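Local coordinates for protein 5'-nucleotidase SurE (Aquifex aeolicus, PDB 2WQK) that probably hydrolyses nucleoside 5'-monophosphates to nucleosides and phosphate, using one divalent metal cation per subunit, at residues A[32-46]-A[60-74]. Numbering follows the deposited sequence.
Sequences VVAPDRNLSGVGHSL and DFYTVIDGTPADCVH. With NA (sodium ion), chain D.
Val32 and Ala34, facing Phe61 and Thr63 in parallel strands, exchange backbone hydrogen bonds with Asp60, Tyr62 and Val64, a worked example of how backbone polarity is paid for in a buried sheet. Ala34 O is gripped twice: Val64 N and Thr63 OG1 (2.8 Å) reach it from opposite faces of its plane, the hydroxyl swung there by lying anti to its own backbone N (chi1 -174°). Asp36 OD1 accepts from Asp66 N at 2.8 Å from above the carboxylate plane and, from the other face, from Arg37 NE. Arg37 takes this carboxylate side-on, NH2 going to the syn lone pair of Asp36 OD2, while Asp66 CB packs over one guanidinium face. Gly67 O is buried without a polar partner, Pro35 CG and Leu39 CD1 lying against it. At the N-cap, Thr68 OG1 donates to Ser45 O (2.9 Å) and accepts from Asp71 N; Thr68 N donates in turn to Asp71 OD2, which also bonds Thr47 OG1, completing a capping box. A water links His44 O to Ala70 N. Leu46 CD2 sits over the His74 ring, whose nitrogens bond Glu114 and Glu187 of a second subunit. Strand, loop and helix start together frame Ser40, which binds sodium with Asp10 and Asn94 in the metal site of the SurE nucleotidase family.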
loop_
_atom_site.group_PDB
_atom_site.type_symbol
_atom_site.label_atom_id
_atom_site.label_comp_id
_atom_site.label_asym_id
_atom_site.label_seq_id
_atom_site.Cartn_x
_atom_site.Cartn_y
_atom_site.Cartn_z
ATOM N N VAL A 32 9.124 -11.877 22.256
ATOM C CA VAL A 32 8.977 -10.908 21.146
ATOM C C VAL A 32 7.926 -11.415 20.182
ATOM O O VAL A 32 7.973 -12.563 19.727
ATOM C CB VAL A 32 10.269 -10.731 20.347
ATOM C CG1 VAL A 32 10.097 -9.948 19.011
ATOM C CG2 VAL A 32 11.311 -10.065 21.221
ATOM N N VAL A 33 7.012 -10.512 19.822
ATOM C CA VAL A 33 6.089 -10.774 18.707
ATOM C C VAL A 33 6.086 -9.444 17.940
ATOM O O VAL A 33 5.664 -8.415 18.492
ATOM C CB VAL A 33 4.657 -11.142 19.188
ATOM C CG1 VAL A 33 3.756 -11.472 18.004
ATOM C CG2 VAL A 33 4.728 -12.330 20.171
ATOM N N ALA A 34 6.589 -9.473 16.714
ATOM C CA ALA A 34 6.767 -8.195 15.990
ATOM C C ALA A 34 6.454 -8.362 14.487
ATOM O O ALA A 34 6.504 -9.474 13.931
ATOM C CB ALA A 34 8.191 -7.684 16.184
ATOM N N PRO A 35 6.118 -7.247 13.827
ATOM C CA PRO A 35 5.848 -7.340 12.401
ATOM C C PRO A 35 7.051 -7.828 11.578
ATOM O O PRO A 35 8.203 -7.708 12.005
ATOM C CB PRO A 35 5.489 -5.886 12.005
ATOM C CG PRO A 35 5.112 -5.188 13.308
ATOM C CD PRO A 35 5.999 -5.879 14.360
ATOM N N ASP A 36 6.784 -8.349 10.386
ATOM C CA ASP A 36 7.854 -8.797 9.503
ATOM C C ASP A 36 8.387 -7.675 8.565
ATOM O O ASP A 36 9.173 -7.935 7.675
ATOM C CB ASP A 36 7.388 -9.974 8.655
ATOM C CG ASP A 36 6.420 -9.550 7.574
ATOM O OD1 ASP A 36 5.642 -8.611 7.850
ATOM O OD2 ASP A 36 6.445 -10.172 6.480
ATOM N N ARG A 37 7.919 -6.433 8.766
ATOM C CA ARG A 37 8.223 -5.301 7.883
ATOM C C ARG A 37 7.942 -4.026 8.657
ATOM O O ARG A 37 7.282 -4.014 9.688
ATOM C CB ARG A 37 7.382 -5.300 6.606
ATOM C CG ARG A 37 5.897 -5.068 6.826
ATOM C CD ARG A 37 5.027 -5.554 5.652
ATOM N NE ARG A 37 5.038 -7.014 5.515
ATOM C CZ ARG A 37 4.516 -7.695 4.498
ATOM N NH1 ARG A 37 3.961 -7.064 3.467
ATOM N NH2 ARG A 37 4.567 -9.009 4.506
ATOM N N ASN A 38 8.440 -2.920 8.141
ATOM C CA ASN A 38 8.224 -1.640 8.766
ATOM C C ASN A 38 6.842 -1.109 8.404
ATOM O O ASN A 38 6.551 -0.854 7.211
ATOM C CB ASN A 38 9.290 -0.654 8.291
ATOM C CG ASN A 38 9.356 0.564 9.128
ATOM O OD1 ASN A 38 8.334 1.115 9.472
ATOM N ND2 ASN A 38 10.583 0.985 9.517
ATOM N N LEU A 39 6.018 -0.894 9.420
ATOM C CA LEU A 39 4.616 -0.424 9.217
ATOM C C LEU A 39 4.390 1.018 9.654
ATOM O O LEU A 39 3.235 1.478 9.803
ATOM C CB LEU A 39 3.601 -1.335 9.910
ATOM C CG LEU A 39 3.561 -2.769 9.379
ATOM C CD1 LEU A 39 2.689 -3.677 10.296
ATOM C CD2 LEU A 39 3.097 -2.897 7.914
ATOM N N SER A 40 5.468 1.755 9.832
ATOM C CA SER A 40 5.384 3.117 10.335
ATOM C C SER A 40 4.446 4.006 9.483
ATOM O O SER A 40 3.697 4.812 9.994
ATOM C CB SER A 40 6.792 3.715 10.355
ATOM O OG SER A 40 7.634 2.933 11.219
ATOM N N GLY A 41 4.504 3.818 8.184
ATOM C CA GLY A 41 3.810 4.740 7.271
ATOM C C GLY A 41 2.362 4.393 6.966
ATOM O O GLY A 41 1.714 5.100 6.148
ATOM N N VAL A 42 1.870 3.301 7.524
ATOM C CA VAL A 42 0.621 2.705 7.107
ATOM C C VAL A 42 -0.338 2.538 8.271
ATOM O O VAL A 42 -0.188 3.185 9.282
ATOM C CB VAL A 42 0.832 1.447 6.277
ATOM C CG1 VAL A 42 1.678 1.800 5.004
ATOM C CG2 VAL A 42 1.443 0.298 7.087
ATOM N N GLY A 43 -1.381 1.744 8.106
ATOM C CA GLY A 43 -2.358 1.557 9.158
ATOM C C GLY A 43 -1.828 0.727 10.327
ATOM O O GLY A 43 -0.972 -0.182 10.123
ATOM N N HIS A 44 -2.385 0.991 11.510
ATOM C CA HIS A 44 -1.973 0.320 12.749
ATOM C C HIS A 44 -3.111 -0.388 13.473
ATOM O O HIS A 44 -2.919 -0.895 14.557
ATOM C CB HIS A 44 -1.322 1.341 13.687
ATOM C CG HIS A 44 -0.174 2.059 13.066
ATOM N ND1 HIS A 44 0.051 3.417 13.217
ATOM C CD2 HIS A 44 0.805 1.604 12.251
ATOM C CE1 HIS A 44 1.127 3.754 12.523
ATOM N NE2 HIS A 44 1.610 2.674 11.941
ATOM N N SER A 45 -4.303 -0.430 12.883
ATOM C CA SER A 45 -5.454 -0.961 13.609
ATOM C C SER A 45 -5.352 -2.494 13.802
ATOM O O SER A 45 -4.543 -3.159 13.164
ATOM C CB SER A 45 -6.783 -0.620 12.915
ATOM O OG SER A 45 -6.927 -1.363 11.735
ATOM N N LEU A 46 -6.195 -3.012 14.681
ATOM C CA LEU A 46 -6.331 -4.455 14.887
ATOM C C LEU A 46 -7.036 -5.071 13.648
ATOM O O LEU A 46 -8.013 -4.481 13.098
ATOM C CB LEU A 46 -7.070 -4.666 16.222
ATOM C CG LEU A 46 -7.118 -5.954 17.014
ATOM C CD1 LEU A 46 -5.752 -6.583 17.175
ATOM C CD2 LEU A 46 -7.796 -5.637 18.365
ATOM N N ASP A 60 10.807 -18.015 21.931
ATOM C CA ASP A 60 10.205 -16.768 22.417
ATOM C C ASP A 60 10.392 -15.591 21.441
ATOM O O ASP A 60 10.473 -14.457 21.892
ATOM C CB ASP A 60 10.780 -16.363 23.778
ATOM C CG ASP A 60 10.405 -17.328 24.879
ATOM O OD1 ASP A 60 9.321 -17.922 24.784
ATOM O OD2 ASP A 60 11.214 -17.443 25.840
ATOM N N PHE A 61 10.466 -15.863 20.141
ATOM C CA PHE A 61 10.701 -14.790 19.167
ATOM C C PHE A 61 9.883 -15.123 17.918
ATOM O O PHE A 61 10.203 -16.071 17.173
ATOM C CB PHE A 61 12.200 -14.686 18.903
ATOM C CG PHE A 61 12.638 -13.422 18.265
ATOM C CD1 PHE A 61 13.520 -12.567 18.891
ATOM C CD2 PHE A 61 12.172 -13.065 17.025
ATOM C CE1 PHE A 61 13.914 -11.379 18.298
ATOM C CE2 PHE A 61 12.620 -11.886 16.416
ATOM C CZ PHE A 61 13.462 -11.057 17.047
ATOM N N TYR A 62 8.828 -14.336 17.710
ATOM C CA TYR A 62 7.838 -14.622 16.665
ATOM C C TYR A 62 7.624 -13.393 15.813
ATOM O O TYR A 62 7.792 -12.261 16.274
ATOM C CB TYR A 62 6.497 -14.958 17.281
ATOM C CG TYR A 62 6.519 -16.251 18.040
ATOM C CD1 TYR A 62 6.099 -17.448 17.430
ATOM C CD2 TYR A 62 6.962 -16.278 19.355
ATOM C CE1 TYR A 62 6.138 -18.653 18.144
ATOM C CE2 TYR A 62 7.035 -17.487 20.058
ATOM C CZ TYR A 62 6.601 -18.656 19.454
ATOM O OH TYR A 62 6.676 -19.833 20.191
ATOM N N THR A 63 7.273 -13.633 14.561
ATOM C CA THR A 63 6.842 -12.525 13.721
ATOM C C THR A 63 5.449 -12.784 13.188
ATOM O O THR A 63 5.079 -13.919 12.865
ATOM C CB THR A 63 7.814 -12.262 12.539
ATOM O OG1 THR A 63 7.415 -11.073 11.829
ATOM C CG2 THR A 63 7.964 -13.461 11.557
ATOM N N VAL A 64 4.694 -11.683 13.078
ATOM C CA VAL A 64 3.374 -11.713 12.483
ATOM C C VAL A 64 3.500 -11.053 11.086
ATOM O O VAL A 64 3.891 -9.886 10.948
ATOM C CB VAL A 64 2.287 -10.980 13.334
ATOM C CG1 VAL A 64 0.917 -11.116 12.646
ATOM C CG2 VAL A 64 2.207 -11.525 14.760
ATOM N N ILE A 65 3.219 -11.840 10.058
ATOM C CA ILE A 65 3.405 -11.401 8.688
ATOM C C ILE A 65 2.358 -10.326 8.333
ATOM O O ILE A 65 1.167 -10.567 8.395
ATOM C CB ILE A 65 3.324 -12.595 7.700
ATOM C CG1 ILE A 65 4.350 -13.681 8.112
ATOM C CG2 ILE A 65 3.587 -12.096 6.279
ATOM C CD1 ILE A 65 5.751 -13.194 8.172
ATOM N N ASP A 66 2.853 -9.121 8.066
ATOM C CA ASP A 66 2.015 -7.944 7.847
ATOM C C ASP A 66 1.090 -7.648 9.054
ATOM O O ASP A 66 0.016 -7.049 8.918
ATOM C CB ASP A 66 1.227 -8.077 6.535
ATOM C CG ASP A 66 0.728 -6.748 6.041
ATOM O OD1 ASP A 66 1.365 -5.724 6.351
ATOM O OD2 ASP A 66 -0.340 -6.722 5.387
ATOM N N GLY A 67 1.541 -8.004 10.265
ATOM C CA GLY A 67 0.776 -7.787 11.498
ATOM C C GLY A 67 1.083 -6.431 12.091
ATOM O O GLY A 67 2.243 -6.071 12.266
ATOM N N THR A 68 0.054 -5.650 12.397
ATOM C CA THR A 68 0.268 -4.354 13.093
ATOM C C THR A 68 0.741 -4.606 14.544
ATOM O O THR A 68 0.569 -5.731 15.069
ATOM C CB THR A 68 -1.018 -3.549 13.164
ATOM O OG1 THR A 68 -2.006 -4.307 13.876
ATOM C CG2 THR A 68 -1.514 -3.186 11.708
ATOM N N PRO A 69 1.305 -3.572 15.191
ATOM C CA PRO A 69 1.629 -3.744 16.631
ATOM C C PRO A 69 0.450 -4.244 17.460
ATOM O O PRO A 69 0.617 -5.127 18.318
ATOM C CB PRO A 69 2.087 -2.365 17.087
ATOM C CG PRO A 69 2.637 -1.730 15.771
ATOM C CD PRO A 69 1.778 -2.273 14.666
ATOM N N ALA A 70 -0.744 -3.714 17.179
ATOM C CA ALA A 70 -1.957 -4.193 17.823
ATOM C C ALA A 70 -2.159 -5.707 17.642
ATOM O O ALA A 70 -2.448 -6.429 18.619
ATOM C CB ALA A 70 -3.157 -3.396 17.306
ATOM N N ASP A 71 -2.010 -6.174 16.398
ATOM C CA ASP A 71 -2.143 -7.614 16.066
ATOM C C ASP A 71 -1.113 -8.397 16.917
ATOM O O ASP A 71 -1.407 -9.457 17.475
ATOM C CB ASP A 71 -1.860 -7.892 14.611
ATOM C CG ASP A 71 -2.924 -7.292 13.658
ATOM O OD1 ASP A 71 -4.071 -7.071 14.110
ATOM O OD2 ASP A 71 -2.577 -7.095 12.463
ATOM N N CYS A 72 0.097 -7.862 16.961
ATOM C CA CYS A 72 1.194 -8.549 17.666
ATOM C C CYS A 72 0.887 -8.683 19.176
ATOM O O CYS A 72 1.171 -9.726 19.794
ATOM C CB CYS A 72 2.531 -7.829 17.436
ATOM S SG CYS A 72 3.148 -7.916 15.776
ATOM N N VAL A 73 0.393 -7.602 19.786
ATOM C CA VAL A 73 0.049 -7.635 21.202
ATOM C C VAL A 73 -1.058 -8.649 21.468
ATOM O O VAL A 73 -0.975 -9.464 22.387
ATOM C CB VAL A 73 -0.333 -6.244 21.765
ATOM C CG1 VAL A 73 -0.903 -6.329 23.189
ATOM C CG2 VAL A 73 0.841 -5.251 21.612
ATOM N N HIS A 74 -2.089 -8.606 20.626
ATOM C CA HIS A 74 -3.215 -9.486 20.841
ATOM C C HIS A 74 -2.879 -10.963 20.589
ATOM O O HIS A 74 -3.290 -11.853 21.405
ATOM C CB HIS A 74 -4.440 -9.011 20.039
ATOM C CG HIS A 74 -5.073 -7.778 20.625
ATOM N ND1 HIS A 74 -6.326 -7.785 21.197
ATOM C CD2 HIS A 74 -4.625 -6.506 20.737
ATOM C CE1 HIS A 74 -6.607 -6.574 21.658
ATOM N NE2 HIS A 74 -5.595 -5.772 21.386
HETATM NA NA NA D . 8.469 3.375 13.392
HETATM O O HOH W 1 -0.843 -1.041 16.081
HETATM O O HOH W 2 9.861 5.198 12.536
#